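Local coordinates for putative 2OG-Fe(II) oxygenase family protein (PDB 3OOX) that probably acts as an iron(II)- and 2-oxoglutarate-dependent oxygenase, perhaps one that forms ethylene from 2-oxoglutarate and oxidises L-arginine, at residues 137-142 with 267-272; 195-200 with 227-232; 208-213 with 244-249; 238-243 with 288-293. All coordinates share one frame; numbering follows the deposited sequence. Where two conformers were deposited one is given.

Overall arrangement
From the N terminus, the first segment involved is 137-142, midway along helix 127-152, which meets strand 262-269 in interaction 1 and closes a loop of more than a hundred residues. Within that loop, interaction 2 closes a shorter one by pairing strands 197-201 and 227-231 in the same large sheet, where 197-201 also adjoins 262-269. Interaction 3 also lies within it but crosses interaction 2: segment 208-213 departs between the paired strands and finds its partner, 244-249, after them, forming the central pair of the smaller four-stranded sheet. Interaction 4 starts at 238-243, directly before 244-249, and crosses interactions 1 and 3, tying the end of helix 233-238 to loop 288-293, between strands 276-277 and 296-297.

Interaction 1: residues 137-142 with 267-272; sequences SLDGMG and FFLHFA
Leu138 and Phe267 carry much of this contact, the two side chains overlapping alongside while running opposite ways between helix 127-152 and strand 262-269. Leu138 turns CB and the CD1 methyl to the start of the phenylalanine side chain, CD1 lying 3.8 Å from Phe267 CB. The ring itself continues under the helix backbone: Leu138 C and Asp139 N stand over one of its faces, displaced toward the rim. This follows from chi1 of -179°, which sets Phe267 CG anti to the backbone nitrogen and carries the ring along the helix surface. At its far end the ring meets Asp139, with OD1 3.5 Å from Phe267 CE2 and CB 3.6 Å from Phe267 CZ. The carboxylate is inclined by 53° to the ring, and the contact is one of packing. The stronger interaction of this group is made by OD2, in a salt bridge with Arg103, which probably fixes the rotation of the carboxylate.

Further along, Leu269 sends CD1 against the helix, 3.6 Å from Gly142 CA, and the same methyl lies 3.7 Å from the carboxylate oxygen Asp139 OD1. A side chain at position 142 would run straight into that methyl, and the glycine is what permits so close an approach. Tyr135 meets the Phe267 ring edge-to-face, while Leu171 touches both Leu138 and Phe267. The axes of 137-142 and 267-269 pass 9.0 Å apart, crossing at -47°. A long helix laid obliquely over the larger sheet in this way is characteristic of the double-stranded beta-helix (jelly-roll) core of 2-oxoglutarate oxygenases.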
loop_
_atom_site.group_PDB
_atom_site.type_symbol
_atom_site.label_atom_id
_atom_site.label_comp_id
_atom_site.label_asym_id
_atom_site.label_seq_id
_atom_site.Cartn_x
_atom_site.Cartn_y
_atom_site.Cartn_z
ATOM N N SER A 137 -9.264 2.500 9.219
ATOM C CA SER A 137 -8.975 3.907 9.047
ATOM C C SER A 137 -8.290 4.216 7.714
ATOM O O SER A 137 -8.624 5.179 7.037
ATOM C CB SER A 137 -8.095 4.375 10.195
ATOM O OG SER A 137 -7.759 5.717 10.021
ATOM N N LEU A 138 -7.296 3.401 7.368
ATOM C CA LEU A 138 -6.599 3.599 6.095
ATOM C C LEU A 138 -7.498 3.218 4.914
ATOM O O LEU A 138 -7.423 3.840 3.857
ATOM C CB LEU A 138 -5.286 2.832 6.096
ATOM C CG LEU A 138 -4.224 3.443 7.012
ATOM C CD1 LEU A 138 -3.035 2.489 7.176
ATOM C CD2 LEU A 138 -3.751 4.798 6.522
ATOM N N ASP A 139 -8.328 2.189 5.091
ATOM C CA ASP A 139 -9.295 1.794 4.047
ATOM C C ASP A 139 -10.257 2.961 3.799
ATOM O O ASP A 139 -10.591 3.273 2.645
ATOM C CB ASP A 139 -10.082 0.527 4.442
ATOM C CG ASP A 139 -10.764 -0.123 3.270
ATOM O OD1 ASP A 139 -10.159 -0.202 2.180
ATOM O OD2 ASP A 139 -11.920 -0.590 3.439
ATOM N N GLY A 140 -10.680 3.596 4.889
ATOM C CA GLY A 140 -11.568 4.785 4.749
ATOM C C GLY A 140 -10.941 5.975 4.043
ATOM O O GLY A 140 -11.556 6.617 3.184
HETATM N N MSE A 141 -9.707 6.278 4.414
HETATM C CA MSE A 141 -8.985 7.370 3.773
HETATM C C MSE A 141 -8.755 7.051 2.300
HETATM O O MSE A 141 -8.873 7.898 1.419
HETATM C CB MSE A 141 -7.684 7.705 4.507
HETATM C CG MSE A 141 -6.911 8.751 3.793
HETATM SE SE MSE A 141 -7.885 10.424 3.569
HETATM C CE MSE A 141 -7.484 11.132 5.343
ATOM N N GLY A 142 -8.447 5.779 2.011
ATOM C CA GLY A 142 -8.318 5.333 0.628
ATOM C C GLY A 142 -9.571 5.586 -0.201
ATOM O O GLY A 142 -9.493 6.014 -1.350
ATOM N N PHE A 267 -0.808 0.120 3.678
ATOM C CA PHE A 267 -2.120 -0.466 3.448
ATOM C C PHE A 267 -2.299 -0.608 1.949
ATOM O O PHE A 267 -2.313 0.411 1.227
ATOM C CB PHE A 267 -3.210 0.412 4.050
ATOM C CG PHE A 267 -4.593 -0.153 3.874
ATOM C CD1 PHE A 267 -5.055 -1.151 4.715
ATOM C CD2 PHE A 267 -5.395 0.258 2.843
ATOM C CE1 PHE A 267 -6.272 -1.718 4.566
ATOM C CE2 PHE A 267 -6.650 -0.328 2.692
ATOM C CZ PHE A 267 -7.087 -1.287 3.598
ATOM N N PHE A 268 -2.445 -1.847 1.494
ATOM C CA PHE A 268 -2.636 -2.195 0.085
ATOM C C PHE A 268 -4.132 -2.354 -0.177
ATOM O O PHE A 268 -4.731 -3.429 0.100
ATOM C CB PHE A 268 -1.865 -3.472 -0.239
ATOM C CG PHE A 268 -0.386 -3.359 -0.013
ATOM C CD1 PHE A 268 0.436 -2.839 -0.998
ATOM C CD2 PHE A 268 0.193 -3.764 1.180
ATOM C CE1 PHE A 268 1.803 -2.769 -0.808
ATOM C CE2 PHE A 268 1.564 -3.629 1.386
ATOM C CZ PHE A 268 2.356 -3.111 0.386
ATOM N N LEU A 269 -4.718 -1.284 -0.744
ATOM C CA LEU A 269 -6.133 -1.250 -1.014
ATOM C C LEU A 269 -6.402 -1.931 -2.336
ATOM O O LEU A 269 -5.754 -1.626 -3.349
ATOM C CB LEU A 269 -6.651 0.189 -1.032
ATOM C CG LEU A 269 -8.151 0.422 -0.900
ATOM C CD1 LEU A 269 -8.412 1.849 -0.333
ATOM C CD2 LEU A 269 -8.885 0.198 -2.225
ATOM N N HIS A 270 -7.316 -2.909 -2.313
ATOM C CA HIS A 270 -7.690 -3.715 -3.471
ATOM C C HIS A 270 -9.171 -3.551 -3.774
ATOM O O HIS A 270 -9.986 -3.267 -2.883
ATOM C CB HIS A 270 -7.540 -5.201 -3.157
ATOM C CG HIS A 270 -6.133 -5.719 -3.135
ATOM N ND1 HIS A 270 -5.145 -5.293 -2.259
ATOM C CD2 HIS A 270 -5.567 -6.707 -3.875
ATOM C CE1 HIS A 270 -4.051 -6.018 -2.456
ATOM N NE2 HIS A 270 -4.275 -6.865 -3.433
ATOM N N PHE A 271 -9.509 -3.755 -5.051
ATOM C CA PHE A 271 -10.892 -3.859 -5.447
ATOM C C PHE A 271 -11.518 -5.150 -4.812
ATOM O O PHE A 271 -10.856 -6.107 -4.433
ATOM C CB PHE A 271 -11.019 -4.001 -6.970
ATOM C CG PHE A 271 -10.699 -2.766 -7.751
ATOM C CD1 PHE A 271 -11.291 -1.559 -7.456
ATOM C CD2 PHE A 271 -9.865 -2.823 -8.868
ATOM C CE1 PHE A 271 -11.012 -0.420 -8.182
ATOM C CE2 PHE A 271 -9.635 -1.681 -9.638
ATOM C CZ PHE A 271 -10.180 -0.470 -9.273
ATOM N N ALA A 272 -12.847 -5.160 -4.758
ATOM C CA ALA A 272 -13.620 -6.366 -4.543
ATOM C C ALA A 272 -13.225 -7.472 -5.530
ATOM O O ALA A 272 -13.048 -7.231 -6.726
ATOM C CB ALA A 272 -15.106 -6.031 -4.709
#

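Interaction 2: residues 195-200 with 227-232; sequences NTITLL and LVINIG
Ile197 to Leu200 pair antiparallel with Val228 to Ile231 in the larger sheet of the double-stranded beta-helix core. Thr198 with Asn230 and Leu200 with Val228 are hydrogen-bonded pairs; at the first, Thr198 N lies 2.9 Å from Asn230 O. Past the regular pairing, Gly232 N reaches Thr196 O, beside a classic beta bulge at which Thr196 and Ile197 both face Leu269.

The tightly packed side carries Ile197, Leu199, Ile229 and Ile231. Leu199 runs alongside Ile229, CD2 of the leucine 4.1 Å from CG1 of the isoleucine, and Leu146 and Val145 of helix 127-152 cover Ile197 and Ile229. The opposite face is mixed: Thr198 and Asn230 are buried and polar, and it loosens only toward Leu200, which is partly exposed, beside Val228, and close to a bound 1,2-ethanediol, probably from the crystallisation liquor.

Thr198 and Asn230 point the same way, and both bond to OD2 of Asp193. Thr198 OG1 also accepts from Asn195 ND2 at 2.9 Å, a bond lying in the plane of the asparagine amide. A valine at Thr198 would probably leave Asn195 ND2 without this acceptor and Asp193 OD2, still held by Asn230, without its hydroxyl partner. In Asn230, a chi1 of 63° wedges CG between the backbone nitrogen and the carbonyl carbon, which lays the amide beside Thr198 and puts OD1 3.3 Å from Thr198 CB.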
loop_
_atom_site.group_PDB
_atom_site.type_symbol
_atom_site.label_atom_id
_atom_site.label_comp_id
_atom_site.label_asym_id
_atom_site.label_seq_id
_atom_site.Cartn_x
_atom_site.Cartn_y
_atom_site.Cartn_z
ATOM N N ASN A 195 -2.108 -3.731 -6.799
ATOM C CA ASN A 195 -3.433 -3.490 -6.251
ATOM C C ASN A 195 -4.041 -2.203 -6.804
ATOM O O ASN A 195 -3.711 -1.783 -7.909
ATOM C CB ASN A 195 -3.363 -3.554 -4.711
ATOM C CG ASN A 195 -2.275 -2.657 -4.122
ATOM O OD1 ASN A 195 -1.074 -2.958 -4.279
ATOM N ND2 ASN A 195 -2.676 -1.571 -3.417
ATOM N N THR A 196 -4.953 -1.581 -6.080
ATOM C CA THR A 196 -5.657 -0.394 -6.575
ATOM C C THR A 196 -4.906 0.893 -6.224
ATOM O O THR A 196 -4.400 1.585 -7.113
ATOM C CB THR A 196 -7.101 -0.397 -6.063
ATOM O OG1 THR A 196 -7.737 -1.613 -6.513
ATOM C CG2 THR A 196 -7.892 0.885 -6.505
ATOM N N ILE A 197 -4.822 1.193 -4.937
ATOM C CA ILE A 197 -3.885 2.192 -4.432
ATOM C C ILE A 197 -3.259 1.684 -3.142
ATOM O O ILE A 197 -3.852 0.870 -2.437
ATOM C CB ILE A 197 -4.518 3.576 -4.155
ATOM C CG1 ILE A 197 -5.732 3.463 -3.217
ATOM C CG2 ILE A 197 -4.927 4.240 -5.494
ATOM C CD1 ILE A 197 -6.285 4.857 -2.751
ATOM N N THR A 198 -2.058 2.184 -2.821
ATOM C CA THR A 198 -1.376 1.855 -1.568
ATOM C C THR A 198 -1.151 3.158 -0.780
ATOM O O THR A 198 -0.777 4.227 -1.345
ATOM C CB THR A 198 -0.033 1.159 -1.869
ATOM O OG1 THR A 198 -0.334 -0.014 -2.618
ATOM C CG2 THR A 198 0.731 0.775 -0.601
ATOM N N LEU A 199 -1.435 3.106 0.536
ATOM C CA LEU A 199 -1.351 4.241 1.424
ATOM C C LEU A 199 -0.280 4.013 2.489
ATOM O O LEU A 199 -0.367 3.042 3.243
ATOM C CB LEU A 199 -2.709 4.506 2.084
ATOM C CG LEU A 199 -3.822 4.898 1.127
ATOM C CD1 LEU A 199 -4.692 3.689 0.812
ATOM C CD2 LEU A 199 -4.655 6.079 1.674
ATOM N N LEU A 200 0.710 4.906 2.551
ATOM C CA LEU A 200 1.870 4.740 3.435
ATOM C C LEU A 200 2.049 5.900 4.388
ATOM O O LEU A 200 2.391 7.013 3.984
ATOM C CB LEU A 200 3.141 4.621 2.592
ATOM C CG LEU A 200 4.447 4.388 3.332
ATOM C CD1 LEU A 200 4.502 3.043 4.022
ATOM C CD2 LEU A 200 5.600 4.572 2.346
ATOM N N LEU A 227 0.454 10.989 4.339
ATOM C CA LEU A 227 0.316 9.720 3.653
ATOM C C LEU A 227 0.922 9.860 2.266
ATOM O O LEU A 227 0.619 10.801 1.536
ATOM C CB LEU A 227 -1.166 9.329 3.506
ATOM C CG LEU A 227 -1.838 8.771 4.757
ATOM C CD1 LEU A 227 -3.357 8.941 4.666
ATOM C CD2 LEU A 227 -1.493 7.292 4.967
ATOM N N VAL A 228 1.791 8.916 1.911
ATOM C CA VAL A 228 2.286 8.826 0.544
ATOM C C VAL A 228 1.410 7.760 -0.133
ATOM O O VAL A 228 1.248 6.664 0.375
ATOM C CB VAL A 228 3.750 8.384 0.476
ATOM C CG1 VAL A 228 4.167 8.196 -0.996
ATOM C CG2 VAL A 228 4.660 9.412 1.178
ATOM N N ILE A 229 0.809 8.116 -1.252
ATOM C CA ILE A 229 -0.148 7.239 -1.907
ATOM C C ILE A 229 0.312 6.945 -3.321
ATOM O O ILE A 229 0.765 7.847 -4.013
ATOM C CB ILE A 229 -1.532 7.873 -1.957
ATOM C CG1 ILE A 229 -1.955 8.287 -0.536
ATOM C CG2 ILE A 229 -2.561 6.873 -2.578
ATOM C CD1 ILE A 229 -2.917 9.434 -0.476
ATOM N N ASN A 230 0.204 5.691 -3.742
ATOM C CA ASN A 230 0.549 5.316 -5.146
ATOM C C ASN A 230 -0.520 4.485 -5.818
ATOM O O ASN A 230 -1.241 3.697 -5.175
ATOM C CB ASN A 230 1.919 4.620 -5.269
ATOM C CG ASN A 230 1.995 3.301 -4.544
ATOM O OD1 ASN A 230 2.009 3.274 -3.311
ATOM N ND2 ASN A 230 2.043 2.182 -5.301
ATOM N N ILE A 231 -0.594 4.669 -7.134
ATOM C CA ILE A 231 -1.453 3.903 -8.020
ATOM C C ILE A 231 -0.881 2.485 -8.160
ATOM O O ILE A 231 0.338 2.334 -8.318
ATOM C CB ILE A 231 -1.465 4.543 -9.433
ATOM C CG1 ILE A 231 -1.887 6.026 -9.340
ATOM C CG2 ILE A 231 -2.336 3.702 -10.432
ATOM C CD1 ILE A 231 -3.303 6.257 -8.830
ATOM N N GLY A 232 -1.740 1.455 -8.140
ATOM C CA GLY A 232 -1.323 0.089 -8.394
ATOM C C GLY A 232 -1.839 -0.411 -9.731
ATOM O O GLY A 232 -2.667 0.254 -10.394
#

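Interaction 3: residues 208-213 with 244-249; sequences LEVLDR and PSTVHR
Glu209 and Arg249 form a hydrogen-bonded antiparallel pair in the smaller, four-stranded sheet of the jelly-roll core, where strand 208-211 runs beside strand 248-250. Glu209 N donates to Arg249 O and Arg249 N to Glu209 O, both at 2.9 Å. Beyond the non-hydrogen-bonded pair Val210 and His248, Leu211 N finds Val247 O at 2.8 Å in an almost straight bond.

The side chains of Glu209 and Arg249 run alongside each other in the same direction. The arginine, extended from CG to NE, turns one edge of its guanidinium to a single carboxylate oxygen: NH2 donates at 2.8 Å to the syn lone pair of Glu209 OE1, while NE, 2.9 Å from OE1, comes from the anti side, tilted out of the carboxylate plane. OE1 sits in the guanidinium plane, although the carboxylate is inclined to that plane by 33°. Trp217 adds a cation-pi contact to the same arginine. Putting a leucine in place of Arg249 would probably leave the Glu209 carboxylate without its charged mate and free to turn, and Trp217 without its cation.

On the other face Val210 CG2 packs 3.6 Å from Thr246 OG1, whose polar partner is Tyr33 O. His248 is steered by ND1, which donates to Thr246 O 3.1 Å away, nearly in the ring plane. Beside it lie His191 and Asp193, an arrangement consistent with the HxD...H iron-binding triad of this family. The chemistry thus divides by face: a salt bridge secures the strands on one, while on the other a backbone carbonyl orients a probable metal ligand.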
loop_
_atom_site.group_PDB
_atom_site.type_symbol
_atom_site.label_atom_id
_atom_site.label_comp_id
_atom_site.label_asym_id
_atom_site.label_seq_id
_atom_site.Cartn_x
_atom_site.Cartn_y
_atom_site.Cartn_z
ATOM N N LEU A 208 12.305 6.579 0.515
ATOM C CA LEU A 208 11.432 6.186 -0.596
ATOM C C LEU A 208 11.784 6.973 -1.842
ATOM O O LEU A 208 11.974 8.191 -1.795
ATOM C CB LEU A 208 9.963 6.415 -0.232
ATOM C CG LEU A 208 8.918 6.064 -1.299
ATOM C CD1 LEU A 208 8.843 4.556 -1.659
ATOM C CD2 LEU A 208 7.548 6.557 -0.809
ATOM N N GLU A 209 11.897 6.276 -2.973
ATOM C CA GLU A 209 12.169 6.911 -4.233
ATOM C C GLU A 209 11.282 6.328 -5.325
ATOM O O GLU A 209 10.987 5.134 -5.304
ATOM C CB GLU A 209 13.621 6.722 -4.619
ATOM C CG GLU A 209 14.600 7.266 -3.575
ATOM C CD GLU A 209 16.042 7.250 -4.031
ATOM O OE1 GLU A 209 16.374 6.445 -4.945
ATOM O OE2 GLU A 209 16.861 8.041 -3.452
ATOM N N VAL A 210 10.861 7.166 -6.271
ATOM C CA VAL A 210 10.078 6.717 -7.422
ATOM C C VAL A 210 10.904 6.853 -8.684
ATOM O O VAL A 210 11.601 7.849 -8.869
ATOM C CB VAL A 210 8.755 7.503 -7.579
ATOM C CG1 VAL A 210 8.970 9.025 -7.720
ATOM C CG2 VAL A 210 7.900 6.953 -8.740
ATOM N N LEU A 211 10.819 5.854 -9.567
ATOM C CA LEU A 211 11.510 5.948 -10.830
ATOM C C LEU A 211 10.733 6.838 -11.797
ATOM O O LEU A 211 9.572 6.527 -12.173
ATOM C CB LEU A 211 11.691 4.541 -11.416
ATOM C CG LEU A 211 12.518 4.458 -12.690
ATOM C CD1 LEU A 211 13.980 4.808 -12.389
ATOM C CD2 LEU A 211 12.422 3.047 -13.263
ATOM N N ASP A 212 11.340 7.951 -12.209
ATOM C CA ASP A 212 10.687 8.861 -13.149
ATOM C C ASP A 212 10.761 8.299 -14.572
ATOM O O ASP A 212 11.526 7.368 -14.854
ATOM C CB ASP A 212 11.312 10.257 -13.091
ATOM C CG ASP A 212 10.394 11.352 -13.624
ATOM O OD1 ASP A 212 9.217 11.090 -13.966
ATOM O OD2 ASP A 212 10.867 12.502 -13.692
ATOM N N ARG A 213 9.979 8.896 -15.473
ATOM C CA ARG A 213 9.902 8.429 -16.856
ATOM C C ARG A 213 11.253 8.388 -17.559
ATOM O O ARG A 213 11.478 7.557 -18.423
ATOM C CB ARG A 213 8.951 9.320 -17.655
ATOM C CG ARG A 213 7.515 9.287 -17.170
ATOM C CD ARG A 213 6.566 9.922 -18.176
ATOM N NE ARG A 213 6.408 9.105 -19.382
ATOM C CZ ARG A 213 5.879 9.533 -20.529
ATOM N NH1 ARG A 213 5.437 10.782 -20.646
ATOM N NH2 ARG A 213 5.788 8.705 -21.565
ATOM N N PRO A 244 -0.551 5.919 -14.106
ATOM C CA PRO A 244 0.485 4.875 -14.176
ATOM C C PRO A 244 0.779 4.264 -12.805
ATOM O O PRO A 244 0.759 4.978 -11.802
ATOM C CB PRO A 244 1.705 5.636 -14.660
ATOM C CG PRO A 244 1.503 7.050 -14.066
ATOM C CD PRO A 244 0.034 7.285 -14.146
ATOM N N SER A 245 1.007 2.946 -12.789
ATOM C CA SER A 245 1.525 2.231 -11.633
ATOM C C SER A 245 3.037 2.226 -11.786
ATOM O O SER A 245 3.586 1.603 -12.701
ATOM C CB SER A 245 0.998 0.824 -11.598
ATOM O OG SER A 245 1.557 0.138 -10.516
ATOM N N THR A 246 3.714 2.981 -10.939
ATOM C CA THR A 246 5.128 3.235 -11.146
ATOM C C THR A 246 6.031 2.432 -10.201
ATOM O O THR A 246 5.612 1.934 -9.140
ATOM C CB THR A 246 5.392 4.749 -11.073
ATOM O OG1 THR A 246 4.962 5.245 -9.815
ATOM C CG2 THR A 246 4.589 5.428 -12.172
ATOM N N VAL A 247 7.285 2.320 -10.618
ATOM C CA VAL A 247 8.300 1.554 -9.930
ATOM C C VAL A 247 8.913 2.420 -8.846
ATOM O O VAL A 247 9.204 3.618 -9.059
ATOM C CB VAL A 247 9.372 1.087 -10.939
ATOM C CG1 VAL A 247 10.573 0.484 -10.215
ATOM C CG2 VAL A 247 8.748 0.082 -11.909
ATOM N N HIS A 248 9.044 1.835 -7.664
ATOM C CA HIS A 248 9.629 2.533 -6.539
ATOM C C HIS A 248 10.535 1.632 -5.711
ATOM O O HIS A 248 10.520 0.416 -5.845
ATOM C CB HIS A 248 8.512 3.153 -5.676
ATOM C CG HIS A 248 7.416 2.220 -5.286
ATOM N ND1 HIS A 248 6.389 1.861 -6.141
ATOM C CD2 HIS A 248 7.133 1.637 -4.101
ATOM C CE1 HIS A 248 5.551 1.061 -5.506
ATOM N NE2 HIS A 248 5.959 0.934 -4.260
ATOM N N ARG A 249 11.336 2.241 -4.851
ATOM C CA ARG A 249 12.285 1.525 -4.026
ATOM C C ARG A 249 12.487 2.295 -2.753
ATOM O O ARG A 249 12.098 3.445 -2.664
ATOM C CB ARG A 249 13.629 1.377 -4.738
ATOM C CG ARG A 249 14.407 2.679 -4.904
ATOM C CD ARG A 249 15.694 2.441 -5.659
ATOM N NE ARG A 249 16.493 3.660 -5.725
ATOM C CZ ARG A 249 17.734 3.725 -6.198
ATOM N NH1 ARG A 249 18.319 2.634 -6.688
ATOM N NH2 ARG A 249 18.380 4.887 -6.196
#

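Interaction 4: residues 238-243 with 288-293; sequences LTNNVL and NPDRYP
Asn240, the C-prime residue of the Schellman motif that ends helix 233-238, is held by the loop 288-293 through three hydrogen bonds, two to its carboxamide and one to its carbonyl. Its phi is positive, and it also belongs to a type I' turn from Thr239 to Val242. The carboxamide uses both of its ends: OD1 accepts from Arg291 N at 2.9 Å, in a nearly straight bond, and ND2 donates to Pro289 O at 3.0 Å. That second bond lies in the asparagine amide plane but approaches the proline carbonyl from well above its own plane. The side chain of Asn288 runs against that of Asn240, and its ND2 donates to Asn240 O at 3.0 Å in a nearly straight bond. ND2 of Asn240 has a further acceptor in Cys283 O.

Asn241 meets two flat groups at once. Its amide stacks on the guanidinium of Arg291 with the planes 16° apart, and CB stands over the same face, 3.5 Å from Arg291 NH1. The arginine is steadied edge-on by Asn288 OD1, which accepts from NH2 at 3.0 Å. With CG of Asn241 anti to the carbonyl carbon (chi1 -66°), OD1 is presented to the edge of the Tyr292 ring, where the tyrosine OH donates to it at 2.6 Å along a lone pair. Amide and ring are nearly coplanar.

Asp290 OD1 closes an Asx turn on Tyr292 N and also bonds Thr279. The contact lies at the surface, joining the turn between helix 233-238 and strand 248-250 to the long loop that connects strands 276-277 and 296-297.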
loop_
_atom_site.group_PDB
_atom_site.type_symbol
_atom_site.label_atom_id
_atom_site.label_comp_id
_atom_site.label_asym_id
_atom_site.label_seq_id
_atom_site.Cartn_x
_atom_site.Cartn_y
_atom_site.Cartn_z
ATOM N N LEU A 238 -7.558 -0.348 -15.202
ATOM C CA LEU A 238 -8.894 0.234 -15.348
ATOM C C LEU A 238 -8.871 1.511 -16.181
ATOM O O LEU A 238 -9.776 1.738 -16.994
ATOM C CB LEU A 238 -9.503 0.488 -13.974
ATOM C CG LEU A 238 -10.879 1.169 -13.953
ATOM C CD1 LEU A 238 -11.938 0.259 -14.598
ATOM C CD2 LEU A 238 -11.270 1.542 -12.507
ATOM N N THR A 239 -7.850 2.347 -15.990
ATOM C CA THR A 239 -7.738 3.657 -16.663
ATOM C C THR A 239 -7.000 3.612 -17.997
ATOM O O THR A 239 -6.594 4.669 -18.505
ATOM C CB THR A 239 -7.043 4.695 -15.743
ATOM O OG1 THR A 239 -5.686 4.275 -15.501
ATOM C CG2 THR A 239 -7.790 4.867 -14.411
ATOM N N ASN A 240 -6.824 2.422 -18.556
ATOM C CA ASN A 240 -6.095 2.277 -19.830
ATOM C C ASN A 240 -4.750 2.986 -19.765
ATOM O O ASN A 240 -4.275 3.616 -20.737
ATOM C CB ASN A 240 -6.902 2.840 -20.998
ATOM C CG ASN A 240 -6.518 2.209 -22.316
ATOM O OD1 ASN A 240 -6.108 1.032 -22.367
ATOM N ND2 ASN A 240 -6.693 2.962 -23.406
ATOM N N ASN A 241 -4.131 2.837 -18.592
ATOM C CA ASN A 241 -2.791 3.388 -18.296
ATOM C C ASN A 241 -2.696 4.915 -18.228
ATOM O O ASN A 241 -1.605 5.462 -18.153
ATOM C CB ASN A 241 -1.739 2.767 -19.244
ATOM C CG ASN A 241 -1.557 1.277 -19.000
ATOM O OD1 ASN A 241 -2.500 0.522 -19.045
ATOM N ND2 ASN A 241 -0.332 0.864 -18.701
ATOM N N VAL A 242 -3.828 5.603 -18.191
ATOM C CA VAL A 242 -3.862 7.044 -17.988
ATOM C C VAL A 242 -3.213 7.387 -16.625
ATOM O O VAL A 242 -2.423 8.314 -16.534
ATOM C CB VAL A 242 -5.298 7.594 -18.097
ATOM C CG1 VAL A 242 -5.367 9.026 -17.548
ATOM C CG2 VAL A 242 -5.777 7.571 -19.562
ATOM N N LEU A 243 -3.550 6.611 -15.589
ATOM C CA LEU A 243 -2.865 6.731 -14.307
ATOM C C LEU A 243 -1.850 5.588 -14.188
ATOM O O LEU A 243 -2.235 4.423 -14.160
ATOM C CB LEU A 243 -3.847 6.689 -13.139
ATOM C CG LEU A 243 -4.954 7.757 -13.149
ATOM C CD1 LEU A 243 -5.837 7.679 -11.917
ATOM C CD2 LEU A 243 -4.384 9.186 -13.256
ATOM N N ASN A 288 -4.801 6.656 -27.657
ATOM C CA ASN A 288 -4.627 5.680 -26.597
ATOM C C ASN A 288 -5.715 4.618 -26.725
ATOM O O ASN A 288 -6.684 4.626 -25.962
ATOM C CB ASN A 288 -4.694 6.357 -25.223
ATOM C CG ASN A 288 -4.332 5.419 -24.080
ATOM O OD1 ASN A 288 -3.499 4.519 -24.241
ATOM N ND2 ASN A 288 -4.961 5.622 -22.918
ATOM N N PRO A 289 -5.579 3.729 -27.735
ATOM C CA PRO A 289 -6.588 2.673 -27.884
ATOM C C PRO A 289 -6.623 1.717 -26.706
ATOM O O PRO A 289 -5.673 1.643 -25.914
ATOM C CB PRO A 289 -6.190 1.942 -29.191
ATOM C CG PRO A 289 -4.788 2.409 -29.515
ATOM C CD PRO A 289 -4.574 3.721 -28.815
ATOM N N ASP A 290 -7.728 0.990 -26.600
ATOM C CA ASP A 290 -7.945 0.072 -25.501
ATOM C C ASP A 290 -6.872 -1.030 -25.487
ATOM O O ASP A 290 -6.756 -1.828 -26.430
ATOM C CB ASP A 290 -9.343 -0.521 -25.627
ATOM C CG ASP A 290 -9.830 -1.210 -24.376
ATOM O OD1 ASP A 290 -9.073 -1.390 -23.398
ATOM O OD2 ASP A 290 -11.010 -1.577 -24.412
ATOM N N ARG A 291 -6.075 -1.047 -24.405
ATOM C CA ARG A 291 -5.028 -2.050 -24.244
ATOM C C ARG A 291 -5.572 -3.345 -23.651
ATOM O O ARG A 291 -4.865 -4.365 -23.624
ATOM C CB ARG A 291 -3.929 -1.496 -23.342
ATOM C CG ARG A 291 -3.349 -0.231 -23.831
ATOM C CD ARG A 291 -2.354 0.309 -22.822
ATOM N NE ARG A 291 -2.114 1.719 -23.090
ATOM C CZ ARG A 291 -1.016 2.381 -22.746
ATOM N NH1 ARG A 291 -0.018 1.784 -22.082
ATOM N NH2 ARG A 291 -0.924 3.662 -23.050
ATOM N N TYR A 292 -6.829 -3.316 -23.206
ATOM C CA TYR A 292 -7.425 -4.416 -22.465
ATOM C C TYR A 292 -8.797 -4.802 -23.022
ATOM O O TYR A 292 -9.799 -4.658 -22.346
ATOM C CB TYR A 292 -7.506 -4.036 -20.975
ATOM C CG TYR A 292 -6.177 -3.503 -20.447
ATOM C CD1 TYR A 292 -5.125 -4.374 -20.204
ATOM C CD2 TYR A 292 -5.964 -2.130 -20.213
ATOM C CE1 TYR A 292 -3.900 -3.921 -19.759
ATOM C CE2 TYR A 292 -4.737 -1.661 -19.750
ATOM C CZ TYR A 292 -3.716 -2.564 -19.517
ATOM O OH TYR A 292 -2.505 -2.099 -19.056
ATOM N N PRO A 293 -8.825 -5.312 -24.266
ATOM C CA PRO A 293 -10.118 -5.613 -24.874
ATOM C C PRO A 293 -10.885 -6.719 -24.156
ATOM O O PRO A 293 -12.116 -6.775 -24.292
ATOM C CB PRO A 293 -9.749 -6.045 -26.297
ATOM C CG PRO A 293 -8.360 -6.550 -26.209
ATOM C CD PRO A 293 -7.705 -5.689 -25.142
#